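Local atomic coordinates of heme oxygenase (Leptospira interrogans, PDB entry 5KZL), a protein that probably catalyses the oxidative cleavage of heme, the reaction by which heme oxygenases yield biliverdin, iron and carbon monoxide. Residues L10-E21 / K191-F202; E49-S57 / H101-V111. The protein carries 1 engineered substitution. All coordinates share one frame; numbering follows the deposited sequence.

Overall arrangement
Contact 1 sets two short N-terminal helices on helix 188-210. Contact 2 sets helix 41-64 against helix 105-120 and the loop before it, and is nested in sequence inside the loop closed by contact 1. Each is partly buried, with centres 14 Å (contact 1) and 12 Å (contact 2) from the chain centre. Contact 1 gives R15 and F202 to the heme pocket. It mixes leucine and isoleucine packing with a lysine bonded to a carbonyl and a glutamate. In contact 2 proline and valine cover aromatic faces, with polar bonds at one end; its Y110 side chain is about 7 Å from the heme. Helix 188-210 also packs on T107 and Y110, where V201 CG1 is 3.3 Å from Y110 OH.

Contact 1. Residues L10-E21 / K191-F202; sequences LATILREGTSEE and KQSILAESKQVF. With HEM (protoporphyrin IX containing Fe), chain B.
This contact lies beside the heme pocket and gives it R15 and F202. L14 of helix 10-17, T18 at the break after it and E21 of helix 19-24 meet L195, K199 and F202 of helix 188-210. Helix 10-17 crosses segment 191-202 at -36°. L14 CD2 lies over the backbone of that helix, 3.6 Å from L195 CA, and also touches the S198 hydroxyl. The L195 CG sits opposite its own backbone N (chi1 175°). This carries L195 CD1 to G17 CA, at 3.7 Å, and to the T18 methyl. G17 has no side chain, and the leucine packs directly on its backbone. The K199 chain runs straight to CE and turns at chi4 (-88°). Its NZ then donates to G17 O at 2.9 Å, nearly in line with the C=O bond. K199 NZ also makes a salt bridge with E21 OE2 at 2.9 Å, from above the carboxylate plane. One ammonium thus spans the break between helices 10-17 and 19-24. The F202 ring meets T18 and E21 obliquely; T18 CB is 3.5 Å from F202 CE2. F202 CE1 is 3.4 Å from the heme methyl CMB. R15 points away from helix 188-210, and R15 NH1 donates to heme O2A at 3.0 Å. L14 also packs on Y130 of helix 125-151. E197 bonds to R113 of helix 105-120 and H128 of helix 125-151.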
loop_
_atom_site.group_PDB
_atom_site.type_symbol
_atom_site.label_atom_id
_atom_site.label_comp_id
_atom_site.label_asym_id
_atom_site.label_seq_id
_atom_site.Cartn_x
_atom_site.Cartn_y
_atom_site.Cartn_z
ATOM N N LEU A 10 -5.114 8.873 -16.942
ATOM C CA LEU A 10 -4.201 7.995 -16.209
ATOM C C LEU A 10 -4.969 7.171 -15.147
ATOM O O LEU A 10 -4.695 5.976 -15.004
ATOM C CB LEU A 10 -3.036 8.783 -15.554
ATOM C CG LEU A 10 -2.073 7.973 -14.629
ATOM C CD1 LEU A 10 -1.398 6.822 -15.389
ATOM C CD2 LEU A 10 -1.046 8.882 -13.980
ATOM N N ALA A 11 -5.936 7.801 -14.430
ATOM C CA ALA A 11 -6.701 7.072 -13.402
ATOM C C ALA A 11 -7.466 5.909 -14.050
ATOM O O ALA A 11 -7.471 4.803 -13.513
ATOM C CB ALA A 11 -7.659 8.008 -12.681
ATOM N N THR A 12 -8.018 6.141 -15.257
ATOM C CA THR A 12 -8.756 5.123 -16.024
ATOM C C THR A 12 -7.782 4.029 -16.546
ATOM O O THR A 12 -8.090 2.842 -16.459
ATOM C CB THR A 12 -9.555 5.828 -17.139
ATOM O OG1 THR A 12 -10.562 6.636 -16.518
ATOM C CG2 THR A 12 -10.214 4.862 -18.118
ATOM N N ILE A 13 -6.624 4.443 -17.088
ATOM C CA ILE A 13 -5.580 3.537 -17.613
ATOM C C ILE A 13 -5.148 2.540 -16.532
ATOM O O ILE A 13 -5.040 1.337 -16.789
ATOM C CB ILE A 13 -4.379 4.346 -18.200
ATOM C CG1 ILE A 13 -4.747 4.924 -19.580
ATOM C CG2 ILE A 13 -3.099 3.481 -18.299
ATOM C CD1 ILE A 13 -3.901 6.091 -20.017
ATOM N N LEU A 14 -4.900 3.052 -15.321
ATOM C CA LEU A 14 -4.487 2.228 -14.195
ATOM C C LEU A 14 -5.609 1.320 -13.725
ATOM O O LEU A 14 -5.356 0.154 -13.484
ATOM C CB LEU A 14 -3.961 3.102 -13.039
ATOM C CG LEU A 14 -2.705 3.918 -13.341
ATOM C CD1 LEU A 14 -2.266 4.739 -12.111
ATOM C CD2 LEU A 14 -1.572 3.019 -13.812
ATOM N N ARG A 15 -6.853 1.834 -13.626
ATOM C CA ARG A 15 -7.994 1.019 -13.187
ATOM C C ARG A 15 -8.259 -0.149 -14.158
ATOM O O ARG A 15 -8.358 -1.305 -13.731
ATOM C CB ARG A 15 -9.246 1.908 -13.019
ATOM C CG ARG A 15 -10.522 1.148 -12.698
ATOM C CD ARG A 15 -11.701 2.072 -12.469
ATOM N NE ARG A 15 -11.599 2.751 -11.175
ATOM C CZ ARG A 15 -12.471 3.646 -10.724
ATOM N NH1 ARG A 15 -12.302 4.203 -9.531
ATOM N NH2 ARG A 15 -13.506 4.011 -11.473
ATOM N N GLU A 16 -8.401 0.166 -15.456
ATOM C CA GLU A 16 -8.665 -0.828 -16.498
ATOM C C GLU A 16 -7.468 -1.753 -16.703
ATOM O O GLU A 16 -7.654 -2.959 -16.863
ATOM C CB GLU A 16 -9.059 -0.149 -17.816
ATOM C CG GLU A 16 -10.382 0.613 -17.737
ATOM C CD GLU A 16 -10.751 1.431 -18.969
ATOM O OE1 GLU A 16 -9.864 1.705 -19.810
ATOM O OE2 GLU A 16 -11.928 1.848 -19.063
ATOM N N GLY A 17 -6.260 -1.194 -16.690
ATOM C CA GLY A 17 -5.042 -1.968 -16.906
ATOM C C GLY A 17 -4.624 -2.906 -15.787
ATOM O O GLY A 17 -3.819 -3.808 -16.030
ATOM N N THR A 18 -5.122 -2.710 -14.546
ATOM C CA THR A 18 -4.670 -3.578 -13.446
ATOM C C THR A 18 -5.792 -4.427 -12.819
ATOM O O THR A 18 -5.568 -5.038 -11.774
ATOM C CB THR A 18 -3.889 -2.788 -12.367
ATOM O OG1 THR A 18 -4.753 -1.845 -11.728
ATOM C CG2 THR A 18 -2.628 -2.123 -12.909
ATOM N N SER A 19 -6.972 -4.510 -13.482
ATOM C CA SER A 19 -8.117 -5.297 -13.001
ATOM C C SER A 19 -7.764 -6.771 -12.781
ATOM O O SER A 19 -8.166 -7.339 -11.770
ATOM C CB SER A 19 -9.290 -5.172 -13.967
ATOM O OG SER A 19 -8.888 -5.508 -15.285
ATOM N N GLU A 20 -6.990 -7.387 -13.701
ATOM C CA GLU A 20 -6.600 -8.796 -13.547
ATOM C C GLU A 20 -5.575 -9.025 -12.432
ATOM O O GLU A 20 -5.655 -10.037 -11.738
ATOM C CB GLU A 20 -6.112 -9.389 -14.882
ATOM C CG GLU A 20 -7.242 -9.589 -15.884
ATOM C CD GLU A 20 -6.861 -9.675 -17.350
ATOM O OE1 GLU A 20 -5.745 -10.150 -17.664
ATOM O OE2 GLU A 20 -7.707 -9.294 -18.192
ATOM N N GLU A 21 -4.617 -8.082 -12.256
ATOM C CA GLU A 21 -3.553 -8.157 -11.255
ATOM C C GLU A 21 -4.124 -8.094 -9.841
ATOM O O GLU A 21 -3.597 -8.762 -8.945
ATOM C CB GLU A 21 -2.504 -7.036 -11.473
ATOM C CG GLU A 21 -1.592 -7.222 -12.679
ATOM C CD GLU A 21 -2.182 -6.987 -14.057
ATOM O OE1 GLU A 21 -3.313 -6.461 -14.150
ATOM O OE2 GLU A 21 -1.528 -7.369 -15.052
ATOM N N LYS A 191 2.391 7.439 -19.302
ATOM C CA LYS A 191 1.308 6.781 -18.551
ATOM C C LYS A 191 1.418 5.264 -18.696
ATOM O O LYS A 191 1.165 4.539 -17.733
ATOM C CB LYS A 191 -0.070 7.263 -19.019
ATOM C CG LYS A 191 -0.349 8.708 -18.681
ATOM C CD LYS A 191 -1.617 9.153 -19.398
ATOM C CE LYS A 191 -1.765 10.648 -19.355
ATOM N NZ LYS A 191 -2.973 11.064 -20.131
ATOM N N GLN A 192 1.835 4.779 -19.896
ATOM C CA GLN A 192 2.066 3.351 -20.136
ATOM C C GLN A 192 3.159 2.795 -19.228
ATOM O O GLN A 192 3.010 1.668 -18.727
ATOM C CB GLN A 192 2.369 3.058 -21.604
ATOM C CG GLN A 192 1.134 3.061 -22.493
ATOM C CD GLN A 192 0.110 2.026 -22.060
ATOM O OE1 GLN A 192 0.371 0.819 -21.953
ATOM N NE2 GLN A 192 -1.053 2.491 -21.736
ATOM N N SER A 193 4.246 3.575 -19.012
ATOM C CA SER A 193 5.345 3.188 -18.111
ATOM C C SER A 193 4.813 3.137 -16.670
ATOM O O SER A 193 5.184 2.230 -15.902
ATOM C CB SER A 193 6.506 4.174 -18.214
ATOM O OG SER A 193 7.104 4.158 -19.503
ATOM N N ILE A 194 3.908 4.078 -16.306
ATOM C CA ILE A 194 3.291 4.091 -14.958
ATOM C C ILE A 194 2.409 2.837 -14.801
ATOM O O ILE A 194 2.474 2.173 -13.763
ATOM C CB ILE A 194 2.560 5.429 -14.610
ATOM C CG1 ILE A 194 3.574 6.622 -14.582
ATOM C CG2 ILE A 194 1.841 5.327 -13.230
ATOM C CD1 ILE A 194 2.953 7.997 -14.699
ATOM N N LEU A 195 1.649 2.469 -15.856
ATOM C CA LEU A 195 0.857 1.226 -15.837
ATOM C C LEU A 195 1.767 -0.036 -15.667
ATOM O O LEU A 195 1.470 -0.898 -14.837
ATOM C CB LEU A 195 -0.037 1.135 -17.103
ATOM C CG LEU A 195 -0.845 -0.148 -17.305
ATOM C CD1 LEU A 195 -1.794 -0.431 -16.118
ATOM C CD2 LEU A 195 -1.613 -0.101 -18.629
ATOM N N ALA A 196 2.887 -0.119 -16.413
ATOM C CA ALA A 196 3.852 -1.231 -16.325
ATOM C C ALA A 196 4.407 -1.341 -14.889
ATOM O O ALA A 196 4.441 -2.442 -14.319
ATOM C CB ALA A 196 4.978 -1.008 -17.322
ATOM N N GLU A 197 4.710 -0.186 -14.256
ATOM C CA GLU A 197 5.179 -0.193 -12.864
ATOM C C GLU A 197 4.095 -0.693 -11.895
ATOM O O GLU A 197 4.394 -1.529 -11.037
ATOM C CB GLU A 197 5.756 1.161 -12.432
ATOM C CG GLU A 197 6.508 1.112 -11.089
ATOM C CD GLU A 197 7.741 0.221 -11.018
ATOM O OE1 GLU A 197 8.215 -0.219 -12.089
ATOM O OE2 GLU A 197 8.236 -0.036 -9.895
ATOM N N SER A 198 2.845 -0.249 -12.087
ATOM C CA SER A 198 1.705 -0.661 -11.255
ATOM C C SER A 198 1.547 -2.189 -11.276
ATOM O O SER A 198 1.369 -2.805 -10.226
ATOM C CB SER A 198 0.425 0.032 -11.713
ATOM O OG SER A 198 0.562 1.439 -11.613
ATOM N N LYS A 199 1.667 -2.804 -12.467
ATOM C CA LYS A 199 1.602 -4.269 -12.585
ATOM C C LYS A 199 2.700 -4.965 -11.772
ATOM O O LYS A 199 2.428 -5.978 -11.100
ATOM C CB LYS A 199 1.670 -4.687 -14.048
ATOM C CG LYS A 199 0.428 -4.271 -14.824
ATOM C CD LYS A 199 0.612 -4.572 -16.298
ATOM C CE LYS A 199 -0.609 -4.202 -17.082
ATOM N NZ LYS A 199 -1.573 -5.330 -17.119
ATOM N N GLN A 200 3.922 -4.393 -11.795
ATOM C CA GLN A 200 5.081 -4.888 -11.048
ATOM C C GLN A 200 4.798 -4.794 -9.547
ATOM O O GLN A 200 5.101 -5.734 -8.804
ATOM C CB GLN A 200 6.323 -4.034 -11.376
ATOM C CG GLN A 200 7.352 -4.696 -12.268
ATOM C CD GLN A 200 7.843 -6.001 -11.715
ATOM O OE1 GLN A 200 8.618 -6.087 -10.747
ATOM N NE2 GLN A 200 7.346 -7.040 -12.305
ATOM N N VAL A 201 4.194 -3.683 -9.113
ATOM C CA VAL A 201 3.848 -3.474 -7.691
ATOM C C VAL A 201 2.851 -4.551 -7.259
ATOM O O VAL A 201 3.058 -5.139 -6.198
ATOM C CB VAL A 201 3.334 -2.043 -7.354
ATOM C CG1 VAL A 201 3.075 -1.889 -5.855
ATOM C CG2 VAL A 201 4.320 -0.981 -7.817
ATOM N N PHE A 202 1.797 -4.829 -8.069
ATOM C CA PHE A 202 0.845 -5.889 -7.711
ATOM C C PHE A 202 1.590 -7.207 -7.530
ATOM O O PHE A 202 1.335 -7.917 -6.559
ATOM C CB PHE A 202 -0.287 -6.060 -8.751
ATOM C CG PHE A 202 -1.487 -5.172 -8.510
ATOM C CD1 PHE A 202 -2.446 -5.506 -7.554
ATOM C CD2 PHE A 202 -1.675 -4.014 -9.257
ATOM C CE1 PHE A 202 -3.547 -4.666 -7.321
ATOM C CE2 PHE A 202 -2.775 -3.183 -9.031
ATOM C CZ PHE A 202 -3.695 -3.498 -8.057
HETATM C CHA HEM B . -9.883 -1.011 -5.011
HETATM C CHB HEM B . -5.352 -2.345 -4.589
HETATM C CHC HEM B . -6.826 -6.239 -2.241
HETATM C CHD HEM B . -11.116 -4.416 -1.921
HETATM C C1A HEM B . -8.533 -1.043 -5.084
HETATM C C2A HEM B . -7.755 -0.096 -5.828
HETATM C C3A HEM B . -6.490 -0.494 -5.726
HETATM C C4A HEM B . -6.462 -1.636 -4.925
HETATM C CMA HEM B . -5.296 0.165 -6.295
HETATM C CAA HEM B . -8.250 1.116 -6.578
HETATM C CBA HEM B . -8.843 0.770 -7.963
HETATM C CGA HEM B . -9.155 2.004 -8.701
HETATM O O1A HEM B . -8.608 2.248 -9.733
HETATM O O2A HEM B . -9.977 2.767 -8.221
HETATM C C1B HEM B . -5.343 -3.558 -3.920
HETATM C C2B HEM B . -4.148 -4.364 -3.723
HETATM C C3B HEM B . -4.589 -5.454 -3.065
HETATM C C4B HEM B . -6.041 -5.303 -2.879
HETATM C CMB HEM B . -2.742 -4.055 -4.108
HETATM C CAB HEM B . -3.890 -6.588 -2.608
HETATM C CBB HEM B . -2.754 -6.715 -3.073
HETATM C C1C HEM B . -8.085 -6.060 -1.792
HETATM C C2C HEM B . -8.741 -6.818 -0.783
HETATM C C3C HEM B . -9.968 -6.274 -0.697
HETATM C C4C HEM B . -10.041 -5.172 -1.622
HETATM C CMC HEM B . -8.160 -7.982 0.019
HETATM C CAC HEM B . -11.000 -6.743 0.199
HETATM C CBC HEM B . -11.967 -5.986 0.522
HETATM C C1D HEM B . -11.154 -3.383 -2.835
HETATM C C2D HEM B . -12.397 -2.636 -3.159
HETATM C C3D HEM B . -12.040 -1.683 -3.982
HETATM C C4D HEM B . -10.595 -1.846 -4.192
HETATM C CMD HEM B . -13.753 -2.877 -2.596
HETATM C CAD HEM B . -12.968 -0.684 -4.618
HETATM C CBD HEM B . -13.413 0.395 -3.704
HETATM C CGD HEM B . -14.314 1.389 -4.361
HETATM O O1D HEM B . -14.388 1.470 -5.528
HETATM O O2D HEM B . -14.942 2.114 -3.650
HETATM N NA HEM B . -7.685 -1.957 -4.597
HETATM N NB HEM B . -6.342 -4.213 -3.438
HETATM N NC HEM B . -8.896 -5.131 -2.245
HETATM N ND HEM B . -10.133 -2.855 -3.474
HETATM FE FE HEM B . -8.310 -3.529 -3.459
HETATM O O HOH W 1 -4.285 11.625 -17.412
HETATM O O HOH W 2 -7.946 -2.409 -1.509
#

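Contact 2. Residues E49-S57 / H101-V111; sequences EAFYYVYES and HQPSVATQDYV
With chi1 at -68°, Y53 holds CG anti to its carbonyl carbon, and the ring reaches H101 and P103. V54, with chi1 166°, turns both methyls onto the Y110 ring. The Y53 hydroxyl donates to H101 O at 2.7 Å, from above the carbonyl plane. P103 CD covers one face of the Y53 ring in a CH-pi contact, 3.8 Å from its centroid. Y52 CD2 lies against the opposite face, which leaves the phenol held on both sides and at its hydroxyl. V54 CG1 makes a second CH-pi contact, over the face of Y110, while V54 CG2 sits 3.5 Å from Y110 CD2. T107 packs on the helix 41-64 side chains A50 and Y53. T107 CG2 meets Y53 CB at 3.5 Å, and T107 OG1 lies against the A50 methyl. The T107 backbone N donates to S104 OG at 3.1 Å, the N-cap bond that starts helix 105-120. At the outer end, water 3 donates to E49 OE1 at 2.7 Å and also bonds to H101 ND1. E49 OE2 accepts from W96, whose ring stacks on that of H101. Further along, V111 CG2 packs on Y53 O. Y110 OH bonds to N205 of helix 188-210, and the Y110 side chain is about 7 Å from the heme. Two nearly parallel helices, 12° apart, pack beside helix 188-210, consistent with the all-helical fold of heme oxygenases.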
loop_
_atom_site.group_PDB
_atom_site.type_symbol
_atom_site.label_atom_id
_atom_site.label_comp_id
_atom_site.label_asym_id
_atom_site.label_seq_id
_atom_site.Cartn_x
_atom_site.Cartn_y
_atom_site.Cartn_z
ATOM N N GLU A 49 4.441 -6.711 9.406
ATOM C CA GLU A 49 5.886 -6.438 9.393
ATOM C C GLU A 49 6.353 -6.145 8.002
ATOM O O GLU A 49 7.107 -5.200 7.821
ATOM C CB GLU A 49 6.675 -7.621 9.921
ATOM C CG GLU A 49 6.471 -7.828 11.401
ATOM C CD GLU A 49 7.183 -9.054 11.916
ATOM O OE1 GLU A 49 7.668 -9.865 11.099
ATOM O OE2 GLU A 49 7.276 -9.190 13.149
ATOM N N ALA A 50 5.923 -6.968 7.018
ATOM C CA ALA A 50 6.282 -6.780 5.613
ATOM C C ALA A 50 5.798 -5.402 5.136
ATOM O O ALA A 50 6.571 -4.692 4.504
ATOM C CB ALA A 50 5.680 -7.885 4.751
ATOM N N PHE A 51 4.550 -5.003 5.492
ATOM C CA PHE A 51 4.010 -3.688 5.135
ATOM C C PHE A 51 4.780 -2.574 5.833
ATOM O O PHE A 51 5.036 -1.547 5.212
ATOM C CB PHE A 51 2.510 -3.597 5.441
ATOM C CG PHE A 51 1.604 -4.215 4.397
ATOM C CD1 PHE A 51 1.990 -4.278 3.057
ATOM C CD2 PHE A 51 0.329 -4.662 4.735
ATOM C CE1 PHE A 51 1.138 -4.826 2.092
ATOM C CE2 PHE A 51 -0.535 -5.158 3.761
ATOM C CZ PHE A 51 -0.114 -5.272 2.453
ATOM N N TYR A 52 5.182 -2.780 7.096
ATOM C CA TYR A 52 5.987 -1.756 7.759
ATOM C C TYR A 52 7.218 -1.375 6.911
ATOM O O TYR A 52 7.445 -0.184 6.667
ATOM C CB TYR A 52 6.424 -2.165 9.170
ATOM C CG TYR A 52 7.414 -1.153 9.715
ATOM C CD1 TYR A 52 6.981 0.070 10.220
ATOM C CD2 TYR A 52 8.790 -1.350 9.579
ATOM C CE1 TYR A 52 7.891 1.041 10.652
ATOM C CE2 TYR A 52 9.707 -0.395 10.017
ATOM C CZ TYR A 52 9.252 0.804 10.544
ATOM O OH TYR A 52 10.149 1.759 10.956
ATOM N N TYR A 53 8.014 -2.369 6.489
ATOM C CA TYR A 53 9.230 -2.095 5.715
ATOM C C TYR A 53 8.917 -1.439 4.363
ATOM O O TYR A 53 9.612 -0.519 3.920
ATOM C CB TYR A 53 10.083 -3.370 5.593
ATOM C CG TYR A 53 10.661 -3.789 6.922
ATOM C CD1 TYR A 53 11.543 -2.960 7.612
ATOM C CD2 TYR A 53 10.295 -4.997 7.517
ATOM C CE1 TYR A 53 12.053 -3.321 8.856
ATOM C CE2 TYR A 53 10.783 -5.360 8.775
ATOM C CZ TYR A 53 11.691 -4.531 9.422
ATOM O OH TYR A 53 12.236 -4.859 10.645
ATOM N N VAL A 54 7.838 -1.889 3.729
ATOM C CA VAL A 54 7.429 -1.366 2.418
ATOM C C VAL A 54 7.048 0.107 2.523
ATOM O O VAL A 54 7.589 0.936 1.785
ATOM C CB VAL A 54 6.283 -2.242 1.841
ATOM C CG1 VAL A 54 5.596 -1.560 0.655
ATOM C CG2 VAL A 54 6.797 -3.635 1.468
ATOM N N TYR A 55 6.116 0.432 3.430
ATOM C CA TYR A 55 5.673 1.818 3.603
ATOM C C TYR A 55 6.768 2.721 4.147
ATOM O O TYR A 55 6.816 3.865 3.742
ATOM C CB TYR A 55 4.403 1.881 4.456
ATOM C CG TYR A 55 3.167 1.407 3.722
ATOM C CD1 TYR A 55 2.397 2.291 2.976
ATOM C CD2 TYR A 55 2.759 0.078 3.788
ATOM C CE1 TYR A 55 1.241 1.868 2.317
ATOM C CE2 TYR A 55 1.591 -0.354 3.149
ATOM C CZ TYR A 55 0.843 0.547 2.411
ATOM O OH TYR A 55 -0.291 0.135 1.775
ATOM N N GLU A 56 7.648 2.229 5.039
ATOM C CA GLU A 56 8.776 3.026 5.543
ATOM C C GLU A 56 9.620 3.496 4.359
ATOM O O GLU A 56 9.941 4.682 4.275
ATOM C CB GLU A 56 9.633 2.209 6.520
ATOM C CG GLU A 56 10.957 2.865 6.882
ATOM C CD GLU A 56 11.807 2.031 7.815
ATOM O OE1 GLU A 56 12.148 0.879 7.456
ATOM O OE2 GLU A 56 12.129 2.531 8.916
ATOM N N SER A 57 9.962 2.577 3.438
ATOM C CA SER A 57 10.756 2.879 2.237
ATOM C C SER A 57 9.987 3.792 1.278
ATOM O O SER A 57 10.525 4.816 0.849
ATOM C CB SER A 57 11.153 1.597 1.517
ATOM O OG SER A 57 11.994 1.938 0.422
ATOM N N HIS A 101 12.837 -8.772 14.073
ATOM C CA HIS A 101 11.909 -9.072 12.981
ATOM C C HIS A 101 12.340 -8.350 11.698
ATOM O O HIS A 101 11.644 -7.433 11.232
ATOM C CB HIS A 101 10.481 -8.677 13.392
ATOM C CG HIS A 101 10.027 -9.285 14.685
ATOM N ND1 HIS A 101 9.386 -10.513 14.718
ATOM C CD2 HIS A 101 10.143 -8.816 15.950
ATOM C CE1 HIS A 101 9.125 -10.749 15.994
ATOM N NE2 HIS A 101 9.566 -9.758 16.775
ATOM N N GLN A 102 13.529 -8.737 11.164
ATOM C CA GLN A 102 14.172 -8.184 9.959
ATOM C C GLN A 102 13.329 -8.471 8.703
ATOM O O GLN A 102 12.614 -9.471 8.701
ATOM C CB GLN A 102 15.589 -8.765 9.788
ATOM C CG GLN A 102 16.540 -8.344 10.907
ATOM C CD GLN A 102 18.004 -8.365 10.527
ATOM O OE1 GLN A 102 18.398 -8.778 9.427
ATOM N NE2 GLN A 102 18.850 -7.911 11.444
ATOM N N PRO A 103 13.381 -7.628 7.633
ATOM C CA PRO A 103 12.523 -7.888 6.452
ATOM C C PRO A 103 12.746 -9.230 5.759
ATOM O O PRO A 103 13.881 -9.660 5.542
ATOM C CB PRO A 103 12.838 -6.726 5.508
ATOM C CG PRO A 103 14.117 -6.151 5.980
ATOM C CD PRO A 103 14.139 -6.367 7.469
ATOM N N SER A 104 11.646 -9.901 5.414
ATOM C CA SER A 104 11.658 -11.165 4.689
ATOM C C SER A 104 12.304 -10.965 3.296
ATOM O O SER A 104 12.464 -9.820 2.855
ATOM C CB SER A 104 10.230 -11.668 4.514
ATOM O OG SER A 104 9.567 -10.931 3.497
ATOM N N VAL A 105 12.654 -12.076 2.607
ATOM C CA VAL A 105 13.220 -12.068 1.255
ATOM C C VAL A 105 12.332 -11.230 0.277
ATOM O O VAL A 105 12.836 -10.317 -0.389
ATOM C CB VAL A 105 13.470 -13.529 0.754
ATOM C CG1 VAL A 105 13.710 -13.583 -0.755
ATOM C CG2 VAL A 105 14.641 -14.163 1.500
ATOM N N ALA A 106 11.023 -11.534 0.211
ATOM C CA ALA A 106 10.091 -10.831 -0.680
ATOM C C ALA A 106 9.940 -9.367 -0.281
ATOM O O ALA A 106 9.778 -8.534 -1.165
ATOM C CB ALA A 106 8.734 -11.510 -0.690
ATOM N N THR A 107 10.034 -9.050 1.040
ATOM C CA THR A 107 9.945 -7.675 1.539
ATOM C C THR A 107 11.182 -6.889 1.056
ATOM O O THR A 107 11.043 -5.768 0.573
ATOM C CB THR A 107 9.763 -7.646 3.061
ATOM O OG1 THR A 107 8.532 -8.298 3.385
ATOM C CG2 THR A 107 9.746 -6.218 3.628
ATOM N N GLN A 108 12.372 -7.493 1.172
ATOM C CA GLN A 108 13.647 -6.908 0.719
ATOM C C GLN A 108 13.666 -6.582 -0.784
ATOM O O GLN A 108 14.214 -5.552 -1.184
ATOM C CB GLN A 108 14.813 -7.865 1.057
ATOM C CG GLN A 108 15.189 -7.880 2.533
ATOM C CD GLN A 108 16.265 -8.908 2.782
ATOM O OE1 GLN A 108 17.267 -8.967 2.065
ATOM N NE2 GLN A 108 16.068 -9.767 3.782
ATOM N N ASP A 109 13.086 -7.464 -1.613
ATOM C CA ASP A 109 13.045 -7.246 -3.048
ATOM C C ASP A 109 12.111 -6.101 -3.393
ATOM O O ASP A 109 12.395 -5.330 -4.313
ATOM C CB ASP A 109 12.660 -8.527 -3.773
ATOM C CG ASP A 109 13.729 -9.615 -3.670
ATOM O OD1 ASP A 109 14.894 -9.288 -3.302
ATOM O OD2 ASP A 109 13.416 -10.771 -3.973
ATOM N N TYR A 110 11.024 -5.971 -2.619
ATOM C CA TYR A 110 10.024 -4.914 -2.780
ATOM C C TYR A 110 10.673 -3.574 -2.409
ATOM O O TYR A 110 10.662 -2.669 -3.235
ATOM C CB TYR A 110 8.774 -5.235 -1.916
ATOM C CG TYR A 110 7.486 -4.469 -2.193
ATOM C CD1 TYR A 110 7.504 -3.224 -2.828
ATOM C CD2 TYR A 110 6.259 -4.950 -1.740
ATOM C CE1 TYR A 110 6.328 -2.494 -3.029
ATOM C CE2 TYR A 110 5.082 -4.229 -1.933
ATOM C CZ TYR A 110 5.120 -3.010 -2.591
ATOM O OH TYR A 110 3.965 -2.274 -2.720
ATOM N N VAL A 111 11.328 -3.482 -1.239
ATOM C CA VAL A 111 12.038 -2.277 -0.771
ATOM C C VAL A 111 13.142 -1.871 -1.784
ATOM O O VAL A 111 13.299 -0.691 -2.108
ATOM C CB VAL A 111 12.562 -2.499 0.693
ATOM C CG1 VAL A 111 13.565 -1.419 1.122
ATOM C CG2 VAL A 111 11.407 -2.580 1.690
HETATM O O HOH W 3 8.615 -11.982 12.389
#